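Local structure of PA0821 (Pseudomonas aeruginosa, 7DRG) at residues F62-L76 against Y113-F127. The protein probably acts as a type VI secretion immunity protein (antitoxin) that neutralises a putative VRR-NUC nuclease effector. Residues are numbered along the deposited sequence; the frame is centred on the assembly and turned at random.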
loop_
_atom_site.group_PDB
_atom_site.type_symbol
_atom_site.label_atom_id
_atom_site.label_comp_id
_atom_site.label_asym_id
_atom_site.label_seq_id
_atom_site.Cartn_x
_atom_site.Cartn_y
_atom_site.Cartn_z
ATOM N N PHE B 62 12.668 33.491 -3.072
ATOM C CA PHE B 62 12.976 32.864 -4.349
ATOM C C PHE B 62 14.428 33.091 -4.748
ATOM O O PHE B 62 15.063 32.188 -5.305
ATOM C CB PHE B 62 12.029 33.360 -5.443
ATOM C CG PHE B 62 12.206 32.637 -6.748
ATOM C CD1 PHE B 62 11.961 31.274 -6.825
ATOM C CD2 PHE B 62 12.627 33.302 -7.886
ATOM C CE1 PHE B 62 12.132 30.583 -8.011
ATOM C CE2 PHE B 62 12.793 32.609 -9.084
ATOM C CZ PHE B 62 12.539 31.251 -9.140
ATOM N N ASP B 63 14.979 34.285 -4.480
ATOM C CA ASP B 63 16.393 34.517 -4.776
ATOM C C ASP B 63 17.274 33.494 -4.064
ATOM O O ASP B 63 18.203 32.935 -4.656
ATOM C CB ASP B 63 16.806 35.927 -4.354
ATOM C CG ASP B 63 16.284 37.015 -5.277
ATOM O OD1 ASP B 63 15.886 36.713 -6.424
ATOM O OD2 ASP B 63 16.304 38.190 -4.844
ATOM N N GLU B 64 16.993 33.256 -2.780
ATOM C CA GLU B 64 17.731 32.271 -1.991
ATOM C C GLU B 64 17.599 30.872 -2.578
ATOM O O GLU B 64 18.578 30.120 -2.668
ATOM C CB GLU B 64 17.207 32.271 -0.563
ATOM C CG GLU B 64 17.937 33.120 0.405
ATOM C CD GLU B 64 17.607 32.711 1.822
ATOM O OE1 GLU B 64 16.541 33.124 2.319
ATOM O OE2 GLU B 64 18.403 31.954 2.420
ATOM N N PHE B 65 16.375 30.496 -2.949
ATOM C CA PHE B 65 16.128 29.172 -3.503
ATOM C C PHE B 65 16.772 29.024 -4.874
ATOM O O PHE B 65 17.376 27.990 -5.182
ATOM C CB PHE B 65 14.620 28.940 -3.575
ATOM C CG PHE B 65 14.224 27.666 -4.253
ATOM C CD1 PHE B 65 14.258 26.464 -3.566
ATOM C CD2 PHE B 65 13.800 27.674 -5.576
ATOM C CE1 PHE B 65 13.875 25.286 -4.191
ATOM C CE2 PHE B 65 13.411 26.493 -6.202
ATOM C CZ PHE B 65 13.461 25.305 -5.503
ATOM N N GLU B 66 16.665 30.064 -5.699
ATOM C CA GLU B 66 17.147 29.984 -7.072
ATOM C C GLU B 66 18.663 29.866 -7.129
ATOM O O GLU B 66 19.197 29.299 -8.091
ATOM C CB GLU B 66 16.659 31.202 -7.861
ATOM C CG GLU B 66 16.773 31.077 -9.360
ATOM C CD GLU B 66 16.156 32.257 -10.092
ATOM O OE1 GLU B 66 16.403 33.411 -9.673
ATOM O OE2 GLU B 66 15.425 32.030 -11.084
ATOM N N ARG B 67 19.378 30.389 -6.123
ATOM C CA ARG B 67 20.825 30.197 -6.096
ATOM C C ARG B 67 21.179 28.716 -6.110
ATOM O O ARG B 67 22.175 28.319 -6.727
ATOM C CB ARG B 67 21.442 30.878 -4.874
ATOM C CG ARG B 67 22.965 30.837 -4.877
ATOM C CD ARG B 67 23.571 31.478 -3.633
ATOM N NE ARG B 67 23.164 30.785 -2.413
ATOM C CZ ARG B 67 23.732 29.675 -1.955
ATOM N NH1 ARG B 67 24.743 29.121 -2.614
ATOM N NH2 ARG B 67 23.286 29.117 -0.838
ATOM N N LEU B 68 20.357 27.884 -5.470
ATOM C CA LEU B 68 20.573 26.444 -5.497
ATOM C C LEU B 68 19.937 25.782 -6.710
ATOM O O LEU B 68 20.517 24.852 -7.282
ATOM C CB LEU B 68 20.006 25.798 -4.231
ATOM C CG LEU B 68 20.336 26.456 -2.896
ATOM C CD1 LEU B 68 19.732 25.626 -1.767
ATOM C CD2 LEU B 68 21.844 26.620 -2.728
ATOM N N ALA B 69 18.750 26.243 -7.113
ATOM C CA ALA B 69 17.902 25.498 -8.035
ATOM C C ALA B 69 18.052 25.916 -9.492
ATOM O O ALA B 69 17.543 25.207 -10.368
ATOM C CB ALA B 69 16.432 25.655 -7.633
ATOM N N GLU B 70 18.718 27.039 -9.763
ATOM C CA GLU B 70 18.800 27.569 -11.122
ATOM C C GLU B 70 19.245 26.549 -12.166
ATOM O O GLU B 70 18.644 26.530 -13.254
ATOM C CB GLU B 70 19.723 28.801 -11.138
ATOM C CG GLU B 70 19.755 29.568 -12.462
ATOM C CD GLU B 70 20.714 28.968 -13.479
ATOM O OE1 GLU B 70 20.513 29.187 -14.694
ATOM O OE2 GLU B 70 21.668 28.274 -13.064
ATOM N N PRO B 71 20.246 25.692 -11.930
ATOM C CA PRO B 71 20.639 24.732 -12.975
ATOM C C PRO B 71 19.572 23.698 -13.288
ATOM O O PRO B 71 19.700 22.996 -14.300
ATOM C CB PRO B 71 21.894 24.062 -12.393
ATOM C CG PRO B 71 22.359 24.957 -11.317
ATOM C CD PRO B 71 21.135 25.594 -10.756
ATOM N N HIS B 72 18.523 23.585 -12.466
ATOM C CA HIS B 72 17.596 22.468 -12.542
ATOM C C HIS B 72 16.157 22.849 -12.866
ATOM O O HIS B 72 15.394 21.972 -13.282
ATOM C CB HIS B 72 17.606 21.688 -11.218
ATOM C CG HIS B 72 18.982 21.326 -10.751
ATOM N ND1 HIS B 72 19.737 20.346 -11.358
ATOM C CD2 HIS B 72 19.740 21.817 -9.742
ATOM C CE1 HIS B 72 20.904 20.249 -10.744
ATOM N NE2 HIS B 72 20.931 21.132 -9.761
ATOM N N LEU B 73 15.759 24.110 -12.688
ATOM C CA LEU B 73 14.380 24.493 -12.956
ATOM C C LEU B 73 14.096 24.458 -14.452
ATOM O O LEU B 73 14.956 24.789 -15.271
ATOM C CB LEU B 73 14.102 25.893 -12.413
ATOM C CG LEU B 73 14.170 26.026 -10.890
ATOM C CD1 LEU B 73 13.869 27.457 -10.470
ATOM C CD2 LEU B 73 13.197 25.058 -10.233
ATOM N N THR B 74 12.873 24.057 -14.806
ATOM C CA THR B 74 12.524 23.856 -16.208
ATOM C C THR B 74 11.225 24.542 -16.630
ATOM O O THR B 74 11.103 24.943 -17.790
ATOM C CB THR B 74 12.428 22.359 -16.508
ATOM O OG1 THR B 74 11.594 21.732 -15.528
ATOM C CG2 THR B 74 13.809 21.727 -16.487
ATOM N N TRP B 75 10.264 24.702 -15.718
ATOM C CA TRP B 75 8.943 25.204 -16.076
ATOM C C TRP B 75 8.401 26.146 -15.011
ATOM O O TRP B 75 8.653 25.972 -13.815
ATOM C CB TRP B 75 7.938 24.056 -16.271
ATOM C CG TRP B 75 8.397 23.044 -17.245
ATOM C CD1 TRP B 75 8.904 21.807 -16.969
ATOM C CD2 TRP B 75 8.410 23.174 -18.672
ATOM N NE1 TRP B 75 9.238 21.165 -18.131
ATOM C CE2 TRP B 75 8.938 21.975 -19.194
ATOM C CE3 TRP B 75 8.036 24.189 -19.557
ATOM C CZ2 TRP B 75 9.098 21.761 -20.559
ATOM C CZ3 TRP B 75 8.192 23.973 -20.914
ATOM C CH2 TRP B 75 8.717 22.765 -21.401
ATOM N N LEU B 76 7.629 27.136 -15.462
ATOM C CA LEU B 76 6.846 27.993 -14.581
ATOM C C LEU B 76 5.372 27.853 -14.939
ATOM O O LEU B 76 4.970 28.168 -16.071
ATOM C CB LEU B 76 7.285 29.456 -14.697
ATOM C CG LEU B 76 6.360 30.422 -13.960
ATOM C CD1 LEU B 76 6.379 30.150 -12.465
ATOM C CD2 LEU B 76 6.779 31.856 -14.260
ATOM N N TYR B 113 7.247 26.956 -9.888
ATOM C CA TYR B 113 8.456 26.574 -10.600
ATOM C C TYR B 113 8.727 25.101 -10.348
ATOM O O TYR B 113 8.745 24.660 -9.191
ATOM C CB TYR B 113 9.658 27.388 -10.126
ATOM C CG TYR B 113 9.603 28.870 -10.431
ATOM C CD1 TYR B 113 8.996 29.759 -9.549
ATOM C CD2 TYR B 113 10.182 29.377 -11.586
ATOM C CE1 TYR B 113 8.972 31.130 -9.817
ATOM C CE2 TYR B 113 10.164 30.748 -11.857
ATOM C CZ TYR B 113 9.550 31.604 -10.975
ATOM O OH TYR B 113 9.534 32.953 -11.244
ATOM N N THR B 114 8.945 24.345 -11.423
ATOM C CA THR B 114 9.191 22.912 -11.307
ATOM C C THR B 114 10.444 22.534 -12.084
ATOM O O THR B 114 10.993 23.325 -12.851
ATOM C CB THR B 114 8.002 22.081 -11.809
ATOM O OG1 THR B 114 7.878 22.221 -13.230
ATOM C CG2 THR B 114 6.704 22.503 -11.135
ATOM N N SER B 115 10.884 21.287 -11.888
ATOM C CA SER B 115 12.094 20.779 -12.525
ATOM C C SER B 115 11.843 19.518 -13.343
ATOM O O SER B 115 12.804 18.850 -13.736
ATOM C CB SER B 115 13.179 20.500 -11.473
ATOM O OG SER B 115 12.736 19.509 -10.556
ATOM N N GLY B 116 10.591 19.178 -13.629
ATOM C CA GLY B 116 10.339 18.019 -14.468
ATOM C C GLY B 116 10.888 18.226 -15.871
ATOM O O GLY B 116 10.857 19.332 -16.412
ATOM N N LYS B 117 11.389 17.146 -16.474
ATOM C CA LYS B 117 11.870 17.249 -17.852
ATOM C C LYS B 117 10.744 17.664 -18.792
ATOM O O LYS B 117 10.873 18.631 -19.553
ATOM C CB LYS B 117 12.487 15.924 -18.308
ATOM C CG LYS B 117 13.033 15.988 -19.728
ATOM C CD LYS B 117 13.675 14.682 -20.163
ATOM C CE LYS B 117 13.990 14.711 -21.656
ATOM N NZ LYS B 117 14.823 15.888 -22.042
ATOM N N LYS B 118 9.636 16.935 -18.764
ATOM C CA LYS B 118 8.417 17.361 -19.432
ATOM C C LYS B 118 7.590 18.206 -18.472
ATOM O O LYS B 118 7.677 18.044 -17.255
ATOM C CB LYS B 118 7.623 16.145 -19.907
ATOM C CG LYS B 118 8.446 15.206 -20.782
ATOM C CD LYS B 118 7.581 14.259 -21.601
ATOM C CE LYS B 118 7.380 12.932 -20.897
ATOM N NZ LYS B 118 6.538 13.064 -19.684
ATOM N N SER B 119 6.807 19.139 -19.024
ATOM C CA SER B 119 5.992 19.991 -18.162
ATOM C C SER B 119 5.006 19.175 -17.331
ATOM O O SER B 119 4.595 19.623 -16.253
ATOM C CB SER B 119 5.252 21.045 -19.000
ATOM O OG SER B 119 4.350 20.429 -19.911
ATOM N N ARG B 120 4.643 17.980 -17.805
ATOM C CA ARG B 120 3.742 17.075 -17.112
ATOM C C ARG B 120 4.433 16.300 -15.994
ATOM O O ARG B 120 3.750 15.748 -15.124
ATOM C CB ARG B 120 3.142 16.106 -18.136
ATOM C CG ARG B 120 1.962 15.283 -17.670
ATOM C CD ARG B 120 1.544 14.350 -18.784
ATOM N NE ARG B 120 0.342 13.595 -18.457
ATOM C CZ ARG B 120 -0.131 12.610 -19.209
ATOM N NH1 ARG B 120 0.507 12.269 -20.320
ATOM N NH2 ARG B 120 -1.232 11.966 -18.849
ATOM N N ASP B 121 5.763 16.242 -16.002
ATOM C CA ASP B 121 6.499 15.445 -15.028
ATOM C C ASP B 121 6.534 16.120 -13.663
ATOM O O ASP B 121 6.799 17.321 -13.551
ATOM C CB ASP B 121 7.942 15.224 -15.478
ATOM C CG ASP B 121 8.074 14.261 -16.635
ATOM O OD1 ASP B 121 7.150 13.449 -16.858
ATOM O OD2 ASP B 121 9.128 14.311 -17.310
ATOM N N ALA B 122 6.313 15.324 -12.619
ATOM C CA ALA B 122 6.720 15.733 -11.280
ATOM C C ALA B 122 8.227 15.928 -11.240
ATOM O O ALA B 122 8.980 15.206 -11.899
ATOM C CB ALA B 122 6.299 14.685 -10.248
ATOM N N GLY B 123 8.668 16.931 -10.480
ATOM C CA GLY B 123 10.080 17.195 -10.323
ATOM C C GLY B 123 10.419 17.392 -8.858
ATOM O O GLY B 123 9.569 17.750 -8.043
ATOM N N ALA B 124 11.692 17.155 -8.539
ATOM C CA ALA B 124 12.137 17.189 -7.151
ATOM C C ALA B 124 12.472 18.589 -6.655
ATOM O O ALA B 124 12.524 18.793 -5.441
ATOM C CB ALA B 124 13.351 16.271 -6.972
ATOM N N TRP B 125 12.684 19.549 -7.552
ATOM C CA TRP B 125 12.860 20.949 -7.190
ATOM C C TRP B 125 11.535 21.667 -7.403
ATOM O O TRP B 125 10.917 21.520 -8.463
ATOM C CB TRP B 125 13.937 21.621 -8.043
ATOM C CG TRP B 125 15.336 21.093 -7.886
ATOM C CD1 TRP B 125 15.929 20.113 -8.620
ATOM C CD2 TRP B 125 16.334 21.568 -6.969
ATOM N NE1 TRP B 125 17.228 19.931 -8.207
ATOM C CE2 TRP B 125 17.500 20.811 -7.194
ATOM C CE3 TRP B 125 16.348 22.547 -5.974
ATOM C CZ2 TRP B 125 18.669 21.002 -6.459
ATOM C CZ3 TRP B 125 17.512 22.741 -5.245
ATOM C CH2 TRP B 125 18.657 21.970 -5.495
ATOM N N LEU B 126 11.103 22.432 -6.406
ATOM C CA LEU B 126 9.804 23.091 -6.452
ATOM C C LEU B 126 9.878 24.416 -5.711
ATOM O O LEU B 126 10.511 24.506 -4.656
ATOM C CB LEU B 126 8.720 22.217 -5.813
ATOM C CG LEU B 126 7.354 22.872 -5.602
ATOM C CD1 LEU B 126 6.596 22.883 -6.911
ATOM C CD2 LEU B 126 6.564 22.165 -4.501
ATOM N N PHE B 127 9.225 25.441 -6.260
ATOM C CA PHE B 127 8.965 26.671 -5.514
ATOM C C PHE B 127 7.587 27.139 -5.952
ATOM O O PHE B 127 7.411 27.521 -7.108
ATOM C CB PHE B 127 10.034 27.732 -5.788
ATOM C CG PHE B 127 9.965 28.929 -4.876
ATOM C CD1 PHE B 127 9.180 30.029 -5.205
ATOM C CD2 PHE B 127 10.711 28.975 -3.704
ATOM C CE1 PHE B 127 9.133 31.147 -4.382
ATOM C CE2 PHE B 127 10.669 30.109 -2.880
ATOM C CZ PHE B 127 9.878 31.175 -3.210
HETATM O O HOH W 1 16.106 19.681 -14.359
#
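Tyr113 lies between two apolar partners: Phe62 forms an offset stack on one face (centroids 4.3 Å apart, planes at 23°), and Leu76 sets CD1 squarely over the opposite face, 3.6 Å from the ring centroid. With CG anti to the backbone N (chi1 -174°), the Phe62 ring reaches Tyr113 while its CD1 packs over a face of Phe127, and Phe65 brings CE2 against Phe127 CB (3.6 Å) to complete an aromatic cluster. Helix 96-101 adds Leu96 beside Phe62 and Tyr113. Farther along, the indole of Trp125 takes Ala69 CA and His72 CB over one face; the imidazole lies almost parallel to it but is slid aside.

Beyond the aromatic rings, strand 75-77 pairs antiparallel with strand 109-114. Thr114 O accepts both Thr74 N (2.8 Å, nearly straight) and, more loosely, Trp75 N (3.3 Å), a classic beta bulge. At the outer edge Thr74 OG1 donates to Gly116 O (2.7 Å). Trp75 NE1 makes weak bonds to the carbonyls of Gly116 and Lys117, while Ser119 CA sits over the five-membered ring. The end of helix 52-69 thus packs on strands 109-114 and 126-131 by aromatic rings, whereas the loop between them is tied near Gly116 through carbonyls and packs at Trp125 by its ring.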